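Local coordinates for nitronate monooxygenase family protein (Pseudomonas aeruginosa, PDB 4QIT), which oxidises alkyl nitronates with molecular oxygen, using bound flavin mononucleotide, and probably serves to detoxify propionate 3-nitronate, at residues D177-Q182 against R209-R214; G223-G228 against R232-L237. The protein carries 1 engineered substitution. One frame throughout, in Å; residues are numbered along the deposited sequence.

Overall arrangement
Both contacts belong to the TIM barrel and follow one another along the chain without overlapping. Contact 1 opens on barrel strand 178-182 and closes after 26 intervening residues, when helix 204-212 comes back to lie against the outer side of that strand. The chain then runs through strand 219-222, whose end leads into contact 2, a short local closure in which the loop 223-228, whose G224 binds the FMN phosphate, turns into helix 228-236 and meets its later turns. Their centres lie about 14 Å apart, and the two neighbouring helices are tied by a probable hydrogen bond from R209 NH2 to L237 O, 3.0 Å long. Both contacts touch FMN, and both also touch the second subunit.

Contact 1: D177-Q182 against R209-R214; sequences DAVVAQ and RLLAAR. With FMN (flavin mononucleotide), chain C.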
loop_
_atom_site.group_PDB
_atom_site.type_symbol
_atom_site.label_atom_id
_atom_site.label_comp_id
_atom_site.label_asym_id
_atom_site.label_seq_id
_atom_site.Cartn_x
_atom_site.Cartn_y
_atom_site.Cartn_z
ATOM N N ASP A 177 2.134 24.319 7.677
ATOM C CA ASP A 177 3.427 24.110 8.316
ATOM C C ASP A 177 3.996 22.706 8.100
ATOM O O ASP A 177 5.204 22.511 8.172
ATOM C CB ASP A 177 3.315 24.387 9.812
ATOM C CG ASP A 177 2.948 25.830 10.112
ATOM O OD1 ASP A 177 3.850 26.689 10.039
ATOM O OD2 ASP A 177 1.770 26.112 10.420
ATOM N N ALA A 178 3.120 21.730 7.868
ATOM C CA ALA A 178 3.562 20.359 7.642
ATOM C C ALA A 178 2.504 19.554 6.902
ATOM O O ALA A 178 1.320 19.876 6.958
ATOM C CB ALA A 178 3.924 19.680 8.963
ATOM N N VAL A 179 2.959 18.510 6.213
ATOM C CA VAL A 179 2.066 17.602 5.505
ATOM C C VAL A 179 2.083 16.256 6.224
ATOM O O VAL A 179 3.148 15.746 6.599
ATOM C CB VAL A 179 2.453 17.460 4.004
ATOM C CG1 VAL A 179 3.863 16.872 3.837
ATOM C CG2 VAL A 179 1.423 16.607 3.261
ATOM N N VAL A 180 0.894 15.714 6.458
ATOM C CA VAL A 180 0.773 14.365 7.008
ATOM C C VAL A 180 0.587 13.419 5.833
ATOM O O VAL A 180 -0.457 13.415 5.172
ATOM C CB VAL A 180 -0.403 14.244 7.976
ATOM C CG1 VAL A 180 -0.501 12.818 8.505
ATOM C CG2 VAL A 180 -0.257 15.241 9.137
ATOM N N ALA A 181 1.621 12.640 5.559
ATOM C CA ALA A 181 1.632 11.735 4.423
ATOM C C ALA A 181 0.933 10.450 4.819
ATOM O O ALA A 181 1.508 9.633 5.543
ATOM C CB ALA A 181 3.054 11.450 4.019
ATOM N N GLN A 182 -0.292 10.264 4.339
ATOM C CA GLN A 182 -1.068 9.083 4.692
ATOM C C GLN A 182 -0.931 7.992 3.641
ATOM O O GLN A 182 -1.453 8.118 2.519
ATOM C CB GLN A 182 -2.540 9.440 4.872
ATOM C CG GLN A 182 -3.349 8.298 5.444
ATOM C CD GLN A 182 -4.846 8.457 5.203
ATOM O OE1 GLN A 182 -5.275 8.612 4.065
ATOM N NE2 GLN A 182 -5.645 8.398 6.272
ATOM N N ARG A 209 8.882 8.734 1.209
ATOM C CA ARG A 209 10.119 9.009 0.490
ATOM C C ARG A 209 9.903 10.043 -0.611
ATOM O O ARG A 209 10.719 10.949 -0.790
ATOM C CB ARG A 209 10.701 7.729 -0.098
ATOM C CG ARG A 209 12.071 7.957 -0.708
ATOM C CD ARG A 209 13.188 7.874 0.340
ATOM N NE ARG A 209 14.416 8.461 -0.182
ATOM C CZ ARG A 209 14.829 9.693 0.093
ATOM N NH1 ARG A 209 15.957 10.139 -0.446
ATOM N NH2 ARG A 209 14.130 10.479 0.916
ATOM N N LEU A 210 8.811 9.911 -1.356
ATOM C CA LEU A 210 8.508 10.845 -2.436
ATOM C C LEU A 210 8.320 12.267 -1.917
ATOM O O LEU A 210 8.847 13.226 -2.484
ATOM C CB LEU A 210 7.249 10.403 -3.188
ATOM C CG LEU A 210 7.382 9.138 -4.045
ATOM C CD1 LEU A 210 6.021 8.610 -4.496
ATOM C CD2 LEU A 210 8.284 9.387 -5.258
ATOM N N LEU A 211 7.567 12.406 -0.836
ATOM C CA LEU A 211 7.313 13.719 -0.274
ATOM C C LEU A 211 8.561 14.315 0.394
ATOM O O LEU A 211 8.790 15.514 0.294
ATOM C CB LEU A 211 6.131 13.667 0.691
ATOM C CG LEU A 211 4.735 13.931 0.108
ATOM C CD1 LEU A 211 4.501 13.323 -1.281
ATOM C CD2 LEU A 211 3.620 13.563 1.081
ATOM N N ALA A 212 9.367 13.489 1.060
ATOM C CA ALA A 212 10.595 13.974 1.692
ATOM C C ALA A 212 11.611 14.390 0.631
ATOM O O ALA A 212 12.324 15.385 0.793
ATOM C CB ALA A 212 11.188 12.914 2.616
ATOM N N ALA A 213 11.671 13.637 -0.461
ATOM C CA ALA A 213 12.575 13.963 -1.559
ATOM C C ALA A 213 12.252 15.325 -2.181
ATOM O O ALA A 213 13.054 15.864 -2.946
ATOM C CB ALA A 213 12.534 12.874 -2.614
ATOM N N ARG A 214 11.085 15.876 -1.846
ATOM C CA ARG A 214 10.665 17.190 -2.334
ATOM C C ARG A 214 11.317 18.346 -1.565
ATOM O O ARG A 214 11.281 19.495 -2.016
ATOM C CB ARG A 214 9.142 17.313 -2.282
ATOM C CG ARG A 214 8.507 17.442 -3.649
ATOM C CD ARG A 214 7.005 17.223 -3.602
ATOM N NE ARG A 214 6.376 17.618 -4.861
ATOM C CZ ARG A 214 5.353 18.459 -4.948
ATOM N NH1 ARG A 214 4.830 18.976 -3.847
ATOM N NH2 ARG A 214 4.845 18.775 -6.133
HETATM N N1 FMN C . -7.893 11.075 10.521
HETATM C C2 FMN C . -8.523 12.311 10.569
HETATM O O2 FMN C . -8.046 13.246 9.937
HETATM N N3 FMN C . -9.650 12.517 11.332
HETATM C C4 FMN C . -10.175 11.454 12.037
HETATM O O4 FMN C . -11.187 11.585 12.721
HETATM C C4A FMN C . -9.558 10.218 11.983
HETATM N N5 FMN C . -10.110 9.185 12.693
HETATM C C5A FMN C . -9.521 7.943 12.688
HETATM C C6 FMN C . -10.108 6.932 13.434
HETATM C C7 FMN C . -9.548 5.672 13.472
HETATM C C7M FMN C . -10.230 4.637 14.322
HETATM C C8 FMN C . -8.396 5.406 12.732
HETATM C C8M FMN C . -7.788 4.033 12.748
HETATM C C9 FMN C . -7.811 6.428 11.975
HETATM C C9A FMN C . -8.368 7.712 11.950
HETATM N N10 FMN C . -7.805 8.755 11.213
HETATM C C10 FMN C . -8.410 10.009 11.228
HETATM C "C1'" FMN C . -6.571 8.518 10.379
HETATM C "C2'" FMN C . -5.281 8.860 11.105
HETATM O "O2'" FMN C . -5.128 10.255 11.152
HETATM C "C3'" FMN C . -4.074 8.283 10.378
HETATM O "O3'" FMN C . -4.124 8.531 8.989
HETATM C "C4'" FMN C . -4.088 6.784 10.581
HETATM O "O4'" FMN C . -4.562 6.488 11.882
HETATM C "C5'" FMN C . -2.667 6.264 10.450
HETATM O "O5'" FMN C . -2.812 4.891 10.252
HETATM P P FMN C . -2.518 3.844 11.413
HETATM O O1P FMN C . -1.597 4.467 12.429
HETATM O O2P FMN C . -1.947 2.626 10.755
HETATM O O3P FMN C . -3.848 3.573 12.034
#
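L211 lays one methyl, CD2, against the outer side of strand 178-182, where it meets A181 and V179. The closer approach is to A181, with CB 3.7 Å from L211 CD2. The small alanine lets the helix come near the strand: A181 CA and L211 CA stand 7.6 Å apart. V179, two residues earlier and therefore on the same side of the strand, brings CG1 to 4.3 Å from L211 CD2, a looser touch. A branched leucine suits this place because its methyl can reach both residues. No hydrogen bond crosses between the segments.

This buried apolar spot gives way to a more open side, where A213 and R214 are exposed, and R214 NH1 forms a salt bridge with E172. R209 turns instead to the second subunit, its NE paired with D227 there.

Alternation along the strand sends Q182 inward. Its CG stands anti to the backbone N (chi1 -171°) and the chain stays extended at chi2, carrying the amide to the ribityl chain of FMN. There NE2 donates to O3' over 3.1 Å with an N-H...O angle of 163°. NE2 also bonds S189 O, while OE1 accepts from G191 N; with partners at both ends, the amide's flip is fixed.

In the barrel, strand 178-182 runs between parallel strands 157-162 and 219-222, and L211 packs outside it against V219 and against P165 and A168 at helix 165-173.

Contact 2: G223-G228 against R232-L237; sequences GGIMDG and RAALEL. With FMN (flavin mononucleotide), chain C.
With CG1 of I225 anti to the carbonyl carbon (chi1 -63°) and CD1 extended from it, the side chain reaches from its loop to the helix, where CD1 meets A234 CB at 4.1 Å. Alanine is short enough for the helix to lie near the loop, and isoleucine is long enough to reach the helix; V242 of strand 241-244 touches both. R232 has its CG anti to the carbonyl carbon too (chi1 -70°), which sets CG 3.3 Å from G228 O in the preceding turn. That oxygen accepts the first-turn helix bond from R232 N, at 2.8 Å.

Before the helix, G223 and G224 form part of the phosphate-binding site characteristic of FMN-binding TIM barrels, at the C-terminal end of strand 219-222. G224 N donates to FMN O2P over 2.8 Å, nearly straight at 166°, and G223 CA lies 3.6 Å from O5'. Both residues have positive phi, and a CB would press on the preceding carbonyl, so glycine fits these positions.

D227 is the N-cap of helix 228-236: its OD1 accepts from G230 N, while OD2 pairs with R209 of the second subunit. At the dimer interface R232 pairs its NE with E236 of the second subunit in a salt bridge; NH1 also bonds L355 O of its own chain.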
loop_
_atom_site.group_PDB
_atom_site.type_symbol
_atom_site.label_atom_id
_atom_site.label_comp_id
_atom_site.label_asym_id
_atom_site.label_seq_id
_atom_site.Cartn_x
_atom_site.Cartn_y
_atom_site.Cartn_z
ATOM N N GLY A 223 0.511 5.727 8.707
ATOM C CA GLY A 223 -0.020 4.519 8.089
ATOM C C GLY A 223 0.854 3.303 8.306
ATOM O O GLY A 223 1.909 3.144 7.695
ATOM N N GLY A 224 0.394 2.431 9.200
ATOM C CA GLY A 224 1.047 1.159 9.432
ATOM C C GLY A 224 2.159 1.154 10.461
ATOM O O GLY A 224 2.782 0.119 10.695
ATOM N N ILE A 225 2.399 2.296 11.092
ATOM C CA ILE A 225 3.484 2.416 12.066
ATOM C C ILE A 225 2.975 2.049 13.468
ATOM O O ILE A 225 2.035 2.661 13.969
ATOM C CB ILE A 225 4.059 3.836 12.019
ATOM C CG1 ILE A 225 4.666 4.078 10.628
ATOM C CG2 ILE A 225 5.110 4.027 13.119
ATOM C CD1 ILE A 225 4.981 5.539 10.331
ATOM N N MET A 226 3.591 1.039 14.082
ATOM C CA MET A 226 3.061 0.426 15.309
ATOM C C MET A 226 4.105 0.311 16.423
ATOM O O MET A 226 3.783 -0.067 17.552
ATOM C CB MET A 226 2.529 -0.980 15.000
ATOM C CG MET A 226 1.403 -1.001 13.952
ATOM S SD MET A 226 -0.076 -0.146 14.521
ATOM C CE MET A 226 -0.601 -1.297 15.785
ATOM N N ASP A 227 5.358 0.604 16.098
ATOM C CA ASP A 227 6.438 0.422 17.061
ATOM C C ASP A 227 7.637 1.305 16.705
ATOM O O ASP A 227 7.620 1.993 15.681
ATOM C CB ASP A 227 6.815 -1.064 17.206
ATOM C CG ASP A 227 7.257 -1.705 15.897
ATOM O OD1 ASP A 227 7.603 -0.992 14.936
ATOM O OD2 ASP A 227 7.271 -2.954 15.827
ATOM N N GLY A 228 8.656 1.320 17.561
ATOM C CA GLY A 228 9.789 2.191 17.307
ATOM C C GLY A 228 10.570 1.848 16.052
ATOM O O GLY A 228 11.151 2.740 15.437
ATOM N N ARG A 232 11.612 4.509 13.281
ATOM C CA ARG A 232 12.960 4.622 12.751
ATOM C C ARG A 232 12.961 4.495 11.236
ATOM O O ARG A 232 13.666 5.241 10.556
ATOM C CB ARG A 232 13.880 3.590 13.408
ATOM C CG ARG A 232 14.153 3.904 14.885
ATOM C CD ARG A 232 14.836 2.734 15.608
ATOM N NE ARG A 232 16.145 2.418 15.043
ATOM C CZ ARG A 232 17.290 2.948 15.466
ATOM N NH1 ARG A 232 17.297 3.818 16.470
ATOM N NH2 ARG A 232 18.434 2.602 14.891
ATOM N N ALA A 233 12.147 3.582 10.705
ATOM C CA ALA A 233 12.076 3.412 9.252
ATOM C C ALA A 233 11.528 4.673 8.585
ATOM O O ALA A 233 12.058 5.122 7.566
ATOM C CB ALA A 233 11.227 2.192 8.885
ATOM N N ALA A 234 10.467 5.241 9.160
ATOM C CA ALA A 234 9.896 6.492 8.652
ATOM C C ALA A 234 10.939 7.605 8.628
ATOM O O ALA A 234 11.037 8.361 7.652
ATOM C CB ALA A 234 8.716 6.910 9.497
ATOM N N LEU A 235 11.726 7.703 9.695
ATOM C CA LEU A 235 12.774 8.710 9.744
ATOM C C LEU A 235 13.867 8.454 8.701
ATOM O O LEU A 235 14.387 9.398 8.105
ATOM C CB LEU A 235 13.372 8.784 11.154
ATOM C CG LEU A 235 12.356 9.100 12.257
ATOM C CD1 LEU A 235 13.050 9.208 13.606
ATOM C CD2 LEU A 235 11.582 10.372 11.958
ATOM N N GLU A 236 14.235 7.197 8.474
ATOM C CA GLU A 236 15.188 6.892 7.415
ATOM C C GLU A 236 14.675 7.352 6.054
ATOM O O GLU A 236 15.457 7.775 5.193
ATOM C CB GLU A 236 15.523 5.395 7.381
ATOM C CG GLU A 236 16.417 4.935 8.541
ATOM C CD GLU A 236 17.830 5.492 8.468
ATOM O OE1 GLU A 236 18.203 6.057 7.421
ATOM O OE2 GLU A 236 18.577 5.347 9.461
ATOM N N LEU A 237 13.358 7.298 5.860
ATOM C CA LEU A 237 12.765 7.688 4.574
ATOM C C LEU A 237 12.741 9.204 4.385
ATOM O O LEU A 237 12.488 9.699 3.284
ATOM C CB LEU A 237 11.352 7.122 4.439
ATOM C CG LEU A 237 11.292 5.599 4.365
ATOM C CD1 LEU A 237 9.838 5.144 4.464
ATOM C CD2 LEU A 237 11.930 5.087 3.080
HETATM N N1 FMN C . -7.893 11.075 10.521
HETATM C C2 FMN C . -8.523 12.311 10.569
HETATM O O2 FMN C . -8.046 13.246 9.937
HETATM N N3 FMN C . -9.650 12.517 11.332
HETATM C C4 FMN C . -10.175 11.454 12.037
HETATM O O4 FMN C . -11.187 11.585 12.721
HETATM C C4A FMN C . -9.558 10.218 11.983
HETATM N N5 FMN C . -10.110 9.185 12.693
HETATM C C5A FMN C . -9.521 7.943 12.688
HETATM C C6 FMN C . -10.108 6.932 13.434
HETATM C C7 FMN C . -9.548 5.672 13.472
HETATM C C7M FMN C . -10.230 4.637 14.322
HETATM C C8 FMN C . -8.396 5.406 12.732
HETATM C C8M FMN C . -7.788 4.033 12.748
HETATM C C9 FMN C . -7.811 6.428 11.975
HETATM C C9A FMN C . -8.368 7.712 11.950
HETATM N N10 FMN C . -7.805 8.755 11.213
HETATM C C10 FMN C . -8.410 10.009 11.228
HETATM C "C1'" FMN C . -6.571 8.518 10.379
HETATM C "C2'" FMN C . -5.281 8.860 11.105
HETATM O "O2'" FMN C . -5.128 10.255 11.152
HETATM C "C3'" FMN C . -4.074 8.283 10.378
HETATM O "O3'" FMN C . -4.124 8.531 8.989
HETATM C "C4'" FMN C . -4.088 6.784 10.581
HETATM O "O4'" FMN C . -4.562 6.488 11.882
HETATM C "C5'" FMN C . -2.667 6.264 10.450
HETATM O "O5'" FMN C . -2.812 4.891 10.252
HETATM P P FMN C . -2.518 3.844 11.413
HETATM O O1P FMN C . -1.597 4.467 12.429
HETATM O O2P FMN C . -1.947 2.626 10.755
HETATM O O3P FMN C . -3.848 3.573 12.034
#